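Local coordinates for hydrogenase expression/formation protein HypE (Desulfovibrio vulgaris subsp. vulgaris, PDB 2Z1U) that binds ATP and magnesium in a two-chain assembly and probably serves in the maturation of hydrogenases, at residues Leu51-Asp56 / Thr146-Ile151; Gly86-Tyr91 / Glu150-Pro155; Arg119-Phe124 / Ser198-Arg203. All coordinates share one frame; numbering follows the deposited sequence.

Contact 1 (Leu51-Asp56 / Thr146-Ile151). With MG (magnesium ion), chain B; ATP (adenosine-5'-triphosphate), chain D.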
loop_
_atom_site.group_PDB
_atom_site.type_symbol
_atom_site.label_atom_id
_atom_site.label_comp_id
_atom_site.label_asym_id
_atom_site.label_seq_id
_atom_site.Cartn_x
_atom_site.Cartn_y
_atom_site.Cartn_z
ATOM N N LEU A 51 3.727 -1.954 -17.277
ATOM C CA LEU A 51 3.089 -2.529 -16.099
ATOM C C LEU A 51 1.931 -1.671 -15.645
ATOM O O LEU A 51 1.873 -0.484 -15.954
ATOM C CB LEU A 51 4.097 -2.679 -14.953
ATOM C CG LEU A 51 5.399 -3.427 -15.256
ATOM C CD1 LEU A 51 6.310 -3.314 -14.078
ATOM C CD2 LEU A 51 5.150 -4.886 -15.607
ATOM N N ALA A 52 1.008 -2.282 -14.914
ATOM C CA ALA A 52 -0.084 -1.562 -14.286
ATOM C C ALA A 52 0.043 -1.689 -12.754
ATOM O O ALA A 52 0.272 -2.783 -12.243
ATOM C CB ALA A 52 -1.403 -2.089 -14.771
ATOM N N MET A 53 -0.087 -0.564 -12.048
ATOM C CA MET A 53 0.041 -0.525 -10.591
ATOM C C MET A 53 -1.144 0.204 -9.936
ATOM O O MET A 53 -1.517 1.313 -10.349
ATOM C CB MET A 53 1.366 0.145 -10.190
ATOM C CG MET A 53 1.570 0.346 -8.678
ATOM S SD MET A 53 3.059 1.327 -8.291
ATOM C CE MET A 53 3.376 0.844 -6.597
ATOM N N SER A 54 -1.721 -0.411 -8.915
ATOM C CA SER A 54 -2.860 0.160 -8.179
ATOM C C SER A 54 -2.730 -0.087 -6.683
ATOM O O SER A 54 -2.209 -1.141 -6.270
ATOM C CB SER A 54 -4.149 -0.518 -8.666
ATOM O OG SER A 54 -5.275 0.002 -7.985
ATOM N N THR A 55 -3.202 0.852 -5.867
ATOM C CA THR A 55 -3.278 0.610 -4.424
ATOM C C THR A 55 -4.686 0.908 -3.890
ATOM O O THR A 55 -5.358 1.787 -4.392
ATOM C CB THR A 55 -2.226 1.433 -3.629
ATOM O OG1 THR A 55 -2.130 0.909 -2.303
ATOM C CG2 THR A 55 -2.612 2.944 -3.531
ATOM N N ASP A 56 -5.097 0.191 -2.853
ATOM C CA ASP A 56 -6.367 0.470 -2.178
ATOM C C ASP A 56 -6.273 0.064 -0.726
ATOM O O ASP A 56 -5.683 -0.971 -0.413
ATOM C CB ASP A 56 -7.542 -0.289 -2.853
ATOM C CG ASP A 56 -8.188 0.517 -3.958
ATOM O OD1 ASP A 56 -8.788 1.554 -3.623
ATOM O OD2 ASP A 56 -8.135 0.118 -5.143
ATOM N N THR A 146 -1.391 -3.388 -2.635
ATOM C CA THR A 146 -0.957 -2.771 -3.883
ATOM C C THR A 146 -0.700 -3.914 -4.863
ATOM O O THR A 146 -0.118 -4.943 -4.501
ATOM C CB THR A 146 0.309 -1.915 -3.650
ATOM O OG1 THR A 146 0.012 -0.936 -2.648
ATOM C CG2 THR A 146 0.784 -1.208 -4.916
ATOM N N GLY A 147 -1.141 -3.723 -6.096
ATOM C CA GLY A 147 -1.019 -4.744 -7.098
ATOM C C GLY A 147 -0.143 -4.273 -8.231
ATOM O O GLY A 147 -0.159 -3.088 -8.617
ATOM N N ILE A 148 0.595 -5.223 -8.786
ATOM C CA ILE A 148 1.388 -4.975 -9.968
ATOM C C ILE A 148 1.113 -6.061 -11.013
ATOM O O ILE A 148 1.120 -7.259 -10.706
ATOM C CB ILE A 148 2.907 -4.846 -9.617
ATOM C CG1 ILE A 148 3.693 -4.283 -10.799
ATOM C CG2 ILE A 148 3.500 -6.165 -9.143
ATOM C CD1 ILE A 148 3.818 -2.760 -10.716
ATOM N N GLY A 149 0.903 -5.627 -12.248
ATOM C CA GLY A 149 0.609 -6.535 -13.340
ATOM C C GLY A 149 1.223 -6.125 -14.667
ATOM O O GLY A 149 1.650 -4.986 -14.848
ATOM N N GLU A 150 1.225 -7.063 -15.604
ATOM C CA GLU A 150 1.776 -6.858 -16.937
ATOM C C GLU A 150 0.651 -6.452 -17.909
ATOM O O GLU A 150 -0.335 -7.177 -18.065
ATOM C CB GLU A 150 2.488 -8.143 -17.385
ATOM C CG GLU A 150 3.675 -8.483 -16.462
ATOM C CD GLU A 150 4.145 -9.934 -16.551
ATOM O OE1 GLU A 150 3.293 -10.855 -16.476
ATOM O OE2 GLU A 150 5.376 -10.141 -16.678
ATOM N N ILE A 151 0.788 -5.294 -18.550
ATOM C CA ILE A 151 -0.229 -4.861 -19.511
ATOM C C ILE A 151 -0.226 -5.784 -20.731
ATOM O O ILE A 151 0.842 -6.145 -21.248
ATOM C CB ILE A 151 -0.137 -3.356 -19.867
ATOM C CG1 ILE A 151 -0.548 -2.518 -18.645
ATOM C CG2 ILE A 151 -1.059 -3.013 -21.047
ATOM C CD1 ILE A 151 -0.101 -1.090 -18.670
HETATM MG MG MG B . -9.309 3.317 -4.442
HETATM P PG ATP D . -12.439 2.625 -4.851
HETATM O O1G ATP D . -11.289 3.079 -3.932
HETATM O O2G ATP D . -13.709 3.365 -4.561
HETATM O O3G ATP D . -12.616 1.116 -4.939
HETATM P PB ATP D . -10.827 2.992 -7.248
HETATM O O1B ATP D . -9.726 2.475 -6.300
HETATM O O2B ATP D . -11.001 2.301 -8.567
HETATM O O3B ATP D . -12.167 3.081 -6.374
HETATM P PA ATP D . -10.294 5.689 -6.504
HETATM O O1A ATP D . -11.646 6.385 -6.376
HETATM O O2A ATP D . -9.763 5.208 -5.183
HETATM O O3A ATP D . -10.433 4.505 -7.627
HETATM O "O5'" ATP D . -9.244 6.579 -7.262
HETATM C "C5'" ATP D . -9.605 7.416 -8.370
HETATM C "C4'" ATP D . -8.318 7.976 -8.936
HETATM O "O4'" ATP D . -7.789 8.882 -7.947
HETATM C "C3'" ATP D . -7.260 6.909 -9.162
HETATM O "O3'" ATP D . -6.540 7.241 -10.366
HETATM C "C2'" ATP D . -6.315 7.031 -7.962
HETATM O "O2'" ATP D . -4.980 6.701 -8.351
HETATM C "C1'" ATP D . -6.444 8.518 -7.576
HETATM N N9 ATP D . -6.292 8.768 -6.118
HETATM C C8 ATP D . -7.185 8.524 -5.148
HETATM N N7 ATP D . -6.694 8.903 -3.945
HETATM C C5 ATP D . -5.449 9.358 -4.175
HETATM C C6 ATP D . -4.351 9.908 -3.343
HETATM N N6 ATP D . -4.512 10.000 -2.005
HETATM N N1 ATP D . -3.234 10.278 -3.960
HETATM C C2 ATP D . -3.035 10.184 -5.289
HETATM N N3 ATP D . -4.007 9.702 -6.100
HETATM C C4 ATP D . -5.196 9.291 -5.589
HETATM O O HOH W 1 -7.497 3.551 -5.172
#
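The peptide groups of the two strands meet in paired hydrogen bonds: Ala52 N gives a bond to Gly149 O at 2.8 Å, Gly149 N returns one to Ala52 O, and Ser54 and Gly147 repeat the exchange. One face of the sheet carries Leu51, Met53 and Thr55 alongside Thr146, Ile148 and Glu150; the other carries Ala52 and Ser54, whose partners are glycines. Met53 swings CG away from its own N (chi1 176°) and the chain stays extended, bringing CE to 3.7 Å from Thr146 CG2, while its CB meets Ile148 CD1 at 3.8 Å. Thr55 OG1 and Thr146 OG1 share a hydrogen bond of 2.8 Å. These antiparallel strands belong to the N-terminal, PurM_N-like fold, and Leu51 and Met53 extend the ladder to a strand of the second subunit, where Thr146 OG1 also bonds to its counterpart. Near the end of strand 50-58 the Asp56 carboxylate binds magnesium through OD1 at 2.0 Å, trans to the α-phosphate oxygen O2A and at about right angles to the γ- and β-phosphate oxygens O1G and O1B. A metal-bound water lies 2.9 Å from Thr55 O, in hydrogen-bonding geometry, and Asp129 of the second subunit is another ligand.

Contact 2 (Gly86-Tyr91 / Glu150-Pro155)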
loop_
_atom_site.group_PDB
_atom_site.type_symbol
_atom_site.label_atom_id
_atom_site.label_comp_id
_atom_site.label_asym_id
_atom_site.label_seq_id
_atom_site.Cartn_x
_atom_site.Cartn_y
_atom_site.Cartn_z
ATOM N N GLY A 86 -6.350 -3.514 -18.417
ATOM C CA GLY A 86 -6.084 -4.530 -19.431
ATOM C C GLY A 86 -4.776 -5.236 -19.142
ATOM O O GLY A 86 -4.036 -5.586 -20.063
ATOM N N ALA A 87 -4.496 -5.438 -17.853
ATOM C CA ALA A 87 -3.259 -6.060 -17.402
ATOM C C ALA A 87 -3.502 -7.384 -16.686
ATOM O O ALA A 87 -4.603 -7.649 -16.201
ATOM C CB ALA A 87 -2.481 -5.105 -16.502
ATOM N N ARG A 88 -2.462 -8.213 -16.652
ATOM C CA ARG A 88 -2.466 -9.470 -15.931
ATOM C C ARG A 88 -1.817 -9.205 -14.561
ATOM O O ARG A 88 -0.614 -9.000 -14.489
ATOM C CB ARG A 88 -1.652 -10.514 -16.733
ATOM C CG ARG A 88 -1.501 -11.864 -16.077
ATOM C CD ARG A 88 -0.584 -12.755 -16.918
ATOM N NE ARG A 88 -1.223 -13.081 -18.192
ATOM C CZ ARG A 88 -0.569 -13.330 -19.320
ATOM N NH1 ARG A 88 0.759 -13.299 -19.345
ATOM N NH2 ARG A 88 -1.243 -13.630 -20.424
ATOM N N PRO A 89 -2.616 -9.190 -13.470
ATOM C CA PRO A 89 -2.026 -9.014 -12.139
ATOM C C PRO A 89 -1.140 -10.201 -11.795
ATOM O O PRO A 89 -1.480 -11.337 -12.135
ATOM C CB PRO A 89 -3.243 -8.974 -11.200
ATOM C CG PRO A 89 -4.426 -8.720 -12.093
ATOM C CD PRO A 89 -4.089 -9.326 -13.410
ATOM N N ARG A 90 -0.005 -9.924 -11.156
ATOM C CA ARG A 90 0.968 -10.947 -10.846
ATOM C C ARG A 90 1.267 -10.982 -9.359
ATOM O O ARG A 90 1.324 -12.072 -8.753
ATOM C CB ARG A 90 2.274 -10.701 -11.615
ATOM C CG ARG A 90 2.140 -10.779 -13.140
ATOM C CD ARG A 90 1.885 -12.204 -13.627
ATOM N NE ARG A 90 2.777 -13.183 -13.007
ATOM C CZ ARG A 90 4.052 -13.369 -13.354
ATOM N NH1 ARG A 90 4.602 -12.624 -14.306
ATOM N NH2 ARG A 90 4.791 -14.294 -12.740
ATOM N N TYR A 91 1.481 -9.796 -8.779
ATOM C CA TYR A 91 2.068 -9.679 -7.434
ATOM C C TYR A 91 1.406 -8.611 -6.607
ATOM O O TYR A 91 1.160 -7.514 -7.093
ATOM C CB TYR A 91 3.575 -9.382 -7.512
ATOM C CG TYR A 91 4.365 -10.434 -8.272
ATOM C CD1 TYR A 91 4.395 -11.759 -7.830
ATOM C CD2 TYR A 91 5.070 -10.106 -9.431
ATOM C CE1 TYR A 91 5.113 -12.736 -8.504
ATOM C CE2 TYR A 91 5.796 -11.074 -10.116
ATOM C CZ TYR A 91 5.815 -12.386 -9.647
ATOM O OH TYR A 91 6.524 -13.351 -10.332
ATOM N N GLU A 150 1.225 -7.063 -15.604
ATOM C CA GLU A 150 1.776 -6.858 -16.937
ATOM C C GLU A 150 0.651 -6.452 -17.909
ATOM O O GLU A 150 -0.335 -7.177 -18.065
ATOM C CB GLU A 150 2.488 -8.143 -17.385
ATOM C CG GLU A 150 3.675 -8.483 -16.462
ATOM C CD GLU A 150 4.145 -9.934 -16.551
ATOM O OE1 GLU A 150 3.293 -10.855 -16.476
ATOM O OE2 GLU A 150 5.376 -10.141 -16.678
ATOM N N ILE A 151 0.788 -5.294 -18.550
ATOM C CA ILE A 151 -0.229 -4.861 -19.511
ATOM C C ILE A 151 -0.226 -5.784 -20.731
ATOM O O ILE A 151 0.842 -6.145 -21.248
ATOM C CB ILE A 151 -0.137 -3.356 -19.867
ATOM C CG1 ILE A 151 -0.548 -2.518 -18.645
ATOM C CG2 ILE A 151 -1.059 -3.013 -21.047
ATOM C CD1 ILE A 151 -0.101 -1.090 -18.670
ATOM N N LEU A 152 -1.429 -6.190 -21.142
ATOM C CA LEU A 152 -1.609 -7.230 -22.159
ATOM C C LEU A 152 -1.829 -6.698 -23.572
ATOM O O LEU A 152 -1.672 -7.438 -24.536
ATOM C CB LEU A 152 -2.769 -8.163 -21.779
ATOM C CG LEU A 152 -2.642 -8.959 -20.474
ATOM C CD1 LEU A 152 -3.994 -9.534 -20.083
ATOM C CD2 LEU A 152 -1.587 -10.060 -20.586
ATOM N N VAL A 153 -2.199 -5.425 -23.693
ATOM C CA VAL A 153 -2.571 -4.858 -24.997
ATOM C C VAL A 153 -2.175 -3.399 -25.147
ATOM O O VAL A 153 -2.076 -2.670 -24.157
ATOM C CB VAL A 153 -4.098 -4.956 -25.277
ATOM C CG1 VAL A 153 -4.493 -6.362 -25.677
ATOM C CG2 VAL A 153 -4.926 -4.456 -24.087
ATOM N N ASP A 154 -1.964 -2.988 -26.400
ATOM C CA ASP A 154 -1.763 -1.584 -26.739
ATOM C C ASP A 154 -2.575 -1.247 -27.994
ATOM O O ASP A 154 -2.395 -1.889 -29.028
ATOM C CB ASP A 154 -0.274 -1.277 -26.946
ATOM C CG ASP A 154 0.044 0.209 -26.813
ATOM O OD1 ASP A 154 -0.383 0.999 -27.675
ATOM O OD2 ASP A 154 0.734 0.588 -25.846
ATOM N N PRO A 155 -3.488 -0.254 -27.899
ATOM C CA PRO A 155 -3.801 0.510 -26.682
ATOM C C PRO A 155 -4.576 -0.300 -25.635
ATOM O O PRO A 155 -5.346 -1.203 -25.983
ATOM C CB PRO A 155 -4.659 1.666 -27.212
ATOM C CG PRO A 155 -5.261 1.155 -28.456
ATOM C CD PRO A 155 -4.280 0.201 -29.054
HETATM O O HOH W 2 2.736 -13.789 -16.813
#
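Arg88 crosses Leu152 at about a right angle and passes Glu150 where strand 141-151 gives way to loop. Its CB lies 3.8 Å from Glu150 O and nearly as close to Leu152 CD2. The chain heads out beside the Glu150 side chain, CD coming to 4.3 Å from Glu150 OE1, and then bends at chi3, which turns the guanidinium back over Leu152. Leu152 CD2 sits above one face of that group, toward its rim, with NH2 nearest at 3.6 Å. The polar atoms look in other directions: NE forms a salt bridge with Glu206, while NH1 and Glu150 OE1 are bridged by a water, the charges themselves being too far apart for a salt bridge. That oxygen is claimed directly by Arg90, whose chain, bent at chi2 and chi3, places NH1 3.1 Å from Glu150 OE1 in a salt bridge. The carboxylate is met from above its plane, though it lies at the edge of the guanidinium, the two planes being 46° apart. Glu150 OE2 takes a further bond from Thr48 N, so each carboxylate oxygen has a partner, Arg90 for OE1 and Thr48 N for OE2.

Backbone bonds join the strands as an antiparallel pair, Arg88 N to Glu150 O at 2.8 Å, and Leu152 N to Gly86 O continues the link past the strand end. Farther along, Arg90 and Tyr91 both face Ile148, a classic beta bulge, and Tyr91 CE2 lies over one face of the Arg90 guanidinium. Ala87 CB packs on Ile151 CG1 at 3.9 Å on the other face of the sheet, against Ala52 of strand 50-58 and Val82 of helix 70-83, while Leu152 and Val153 rest on helix 202-212 at Val209.

Contact 3 (Arg119-Phe124 / Ser198-Arg203)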
loop_
_atom_site.group_PDB
_atom_site.type_symbol
_atom_site.label_atom_id
_atom_site.label_comp_id
_atom_site.label_asym_id
_atom_site.label_seq_id
_atom_site.Cartn_x
_atom_site.Cartn_y
_atom_site.Cartn_z
ATOM N N ARG A 119 -4.332 -17.324 -4.316
ATOM C CA ARG A 119 -4.158 -18.593 -5.043
ATOM C C ARG A 119 -5.146 -18.720 -6.183
ATOM O O ARG A 119 -4.761 -19.088 -7.291
ATOM C CB ARG A 119 -4.326 -19.811 -4.130
ATOM C CG ARG A 119 -3.161 -20.070 -3.242
ATOM C CD ARG A 119 -3.382 -21.314 -2.379
ATOM N NE ARG A 119 -3.064 -20.922 -1.016
ATOM C CZ ARG A 119 -3.923 -20.908 -0.004
ATOM N NH1 ARG A 119 -5.166 -21.346 -0.158
ATOM N NH2 ARG A 119 -3.508 -20.482 1.185
ATOM N N GLU A 120 -6.412 -18.427 -5.894
ATOM C CA GLU A 120 -7.490 -18.536 -6.881
ATOM C C GLU A 120 -7.315 -17.550 -8.022
ATOM O O GLU A 120 -7.617 -17.873 -9.169
ATOM C CB GLU A 120 -8.866 -18.364 -6.212
ATOM C CG GLU A 120 -9.129 -19.501 -5.194
ATOM C CD GLU A 120 -10.569 -19.599 -4.706
ATOM O OE1 GLU A 120 -11.345 -18.636 -4.914
ATOM O OE2 GLU A 120 -10.915 -20.653 -4.108
ATOM N N ALA A 121 -6.814 -16.356 -7.702
ATOM C CA ALA A 121 -6.500 -15.357 -8.714
ATOM C C ALA A 121 -5.187 -15.595 -9.475
ATOM O O ALA A 121 -4.909 -14.892 -10.450
ATOM C CB ALA A 121 -6.547 -13.923 -8.108
ATOM N N GLY A 122 -4.373 -16.559 -9.034
ATOM C CA GLY A 122 -3.095 -16.836 -9.701
ATOM C C GLY A 122 -2.053 -15.760 -9.426
ATOM O O GLY A 122 -1.218 -15.451 -10.272
ATOM N N VAL A 123 -2.109 -15.222 -8.214
ATOM C CA VAL A 123 -1.340 -14.082 -7.785
ATOM C C VAL A 123 -0.557 -14.473 -6.502
ATOM O O VAL A 123 -0.979 -15.353 -5.756
ATOM C CB VAL A 123 -2.370 -12.891 -7.626
ATOM C CG1 VAL A 123 -2.435 -12.303 -6.237
ATOM C CG2 VAL A 123 -2.237 -11.864 -8.746
ATOM N N PHE A 124 0.595 -13.855 -6.255
ATOM C CA PHE A 124 1.283 -14.050 -4.992
ATOM C C PHE A 124 1.373 -12.767 -4.184
ATOM O O PHE A 124 1.591 -11.704 -4.739
ATOM C CB PHE A 124 2.701 -14.575 -5.211
ATOM C CG PHE A 124 2.744 -16.000 -5.689
ATOM C CD1 PHE A 124 2.479 -17.043 -4.810
ATOM C CD2 PHE A 124 3.002 -16.291 -7.026
ATOM C CE1 PHE A 124 2.505 -18.374 -5.239
ATOM C CE2 PHE A 124 3.021 -17.612 -7.478
ATOM C CZ PHE A 124 2.783 -18.659 -6.577
ATOM N N SER A 198 -17.833 -10.183 -3.770
ATOM C CA SER A 198 -16.370 -10.111 -3.761
ATOM C C SER A 198 -15.796 -11.270 -4.568
ATOM O O SER A 198 -15.951 -12.440 -4.208
ATOM C CB SER A 198 -15.832 -10.119 -2.331
ATOM O OG SER A 198 -14.422 -9.920 -2.306
ATOM N N ALA A 199 -15.173 -10.936 -5.695
ATOM C CA ALA A 199 -14.629 -11.953 -6.587
ATOM C C ALA A 199 -13.605 -11.322 -7.498
ATOM O O ALA A 199 -13.710 -10.156 -7.864
ATOM C CB ALA A 199 -15.761 -12.628 -7.434
ATOM N N SER A 200 -12.641 -12.130 -7.887
ATOM C CA SER A 200 -11.569 -11.756 -8.798
ATOM C C SER A 200 -12.012 -11.823 -10.248
ATOM O O SER A 200 -12.557 -12.826 -10.681
ATOM C CB SER A 200 -10.377 -12.735 -8.588
ATOM O OG SER A 200 -9.512 -12.155 -7.644
ATOM N N LEU A 201 -11.732 -10.762 -11.000
ATOM C CA LEU A 201 -12.179 -10.630 -12.392
ATOM C C LEU A 201 -11.045 -10.676 -13.406
ATOM O O LEU A 201 -11.264 -10.459 -14.591
ATOM C CB LEU A 201 -12.960 -9.304 -12.564
ATOM C CG LEU A 201 -14.206 -9.091 -11.690
ATOM C CD1 LEU A 201 -14.781 -7.689 -11.940
ATOM C CD2 LEU A 201 -15.232 -10.182 -11.945
ATOM N N ASN A 202 -9.835 -10.978 -12.949
ATOM C CA ASN A 202 -8.669 -11.003 -13.844
ATOM C C ASN A 202 -8.783 -11.970 -15.025
ATOM O O ASN A 202 -8.323 -11.665 -16.134
ATOM C CB ASN A 202 -7.346 -11.207 -13.070
ATOM C CG ASN A 202 -7.333 -12.473 -12.231
ATOM O OD1 ASN A 202 -8.277 -12.769 -11.511
ATOM N ND2 ASN A 202 -6.241 -13.211 -12.301
ATOM N N ARG A 203 -9.364 -13.144 -14.780
ATOM C CA ARG A 203 -9.501 -14.162 -15.826
ATOM C C ARG A 203 -10.511 -13.739 -16.919
ATOM O O ARG A 203 -10.235 -13.905 -18.106
ATOM C CB ARG A 203 -9.834 -15.529 -15.220
ATOM C CG ARG A 203 -8.673 -16.066 -14.331
ATOM C CD ARG A 203 -9.027 -17.342 -13.594
ATOM N NE ARG A 203 -8.034 -17.596 -12.535
ATOM C CZ ARG A 203 -6.959 -18.375 -12.656
ATOM N NH1 ARG A 203 -6.714 -19.038 -13.784
ATOM N NH2 ARG A 203 -6.126 -18.521 -11.628
#
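This is a polar surface contact between domains: the C-terminal end of helix 104-121, in the N-terminal AIR synthase-related domain, meets the start of helix 202-212 in the C-terminal one. The first helix ends in a Schellman motif, with Gly122 at positive phi (73°) and Gly122 N bonded back to Arg119 O at 3.1 Å. The carbonyls of Glu120 and Ala121, at the helix end, take donors from the other domain. Asn202, with CG set between its backbone N and carbonyl carbon (chi1 57°), donates through ND2 to Ala121 O at 2.8 Å, in the carbonyl plane and on a lone pair. One residue on, the extended chain of Arg203 brings the edge of its guanidinium to Glu120 O. Its positive charge is probably favoured there by the carbonyl end of the helix dipole. Ala121 CB packs against Ser200 OG at 3.5 Å, beside Asn202 and close to helix 70-83, where His76 touches Ser200 and Asn80 bonds to Leu201 N at the N-cap position. The Arg203 bond approaches its carbonyl differently: NH2 reaches Glu120 O at 2.9 Å from 42° above the carbonyl plane, with NE giving the same oxygen only a weak second bond of 3.4 Å.

Contacts 1 and 2 are two seams of one sheet, sharing Glu150 and Ile151 on strand 141-151, which lies between strands 50-58 and 87-99. Contact 1 is buried, rich in backbone pairing and apolar packing, and lies along the subunit interface and ends at the magnesium and ATP. Contact 2 is partly buried and adds a salt bridge and a bridging water to its backbone bonds. Contact 3 lies on the surface and has no strand pairing: side-chain donors from one domain meet carbonyls at a helix end of the other. It still touches contact 2, through Arg90 O and Phe124 N and through Pro89 against Asn202, whereas contacts 1 and 3 stay about 6 Å apart at their nearest atoms.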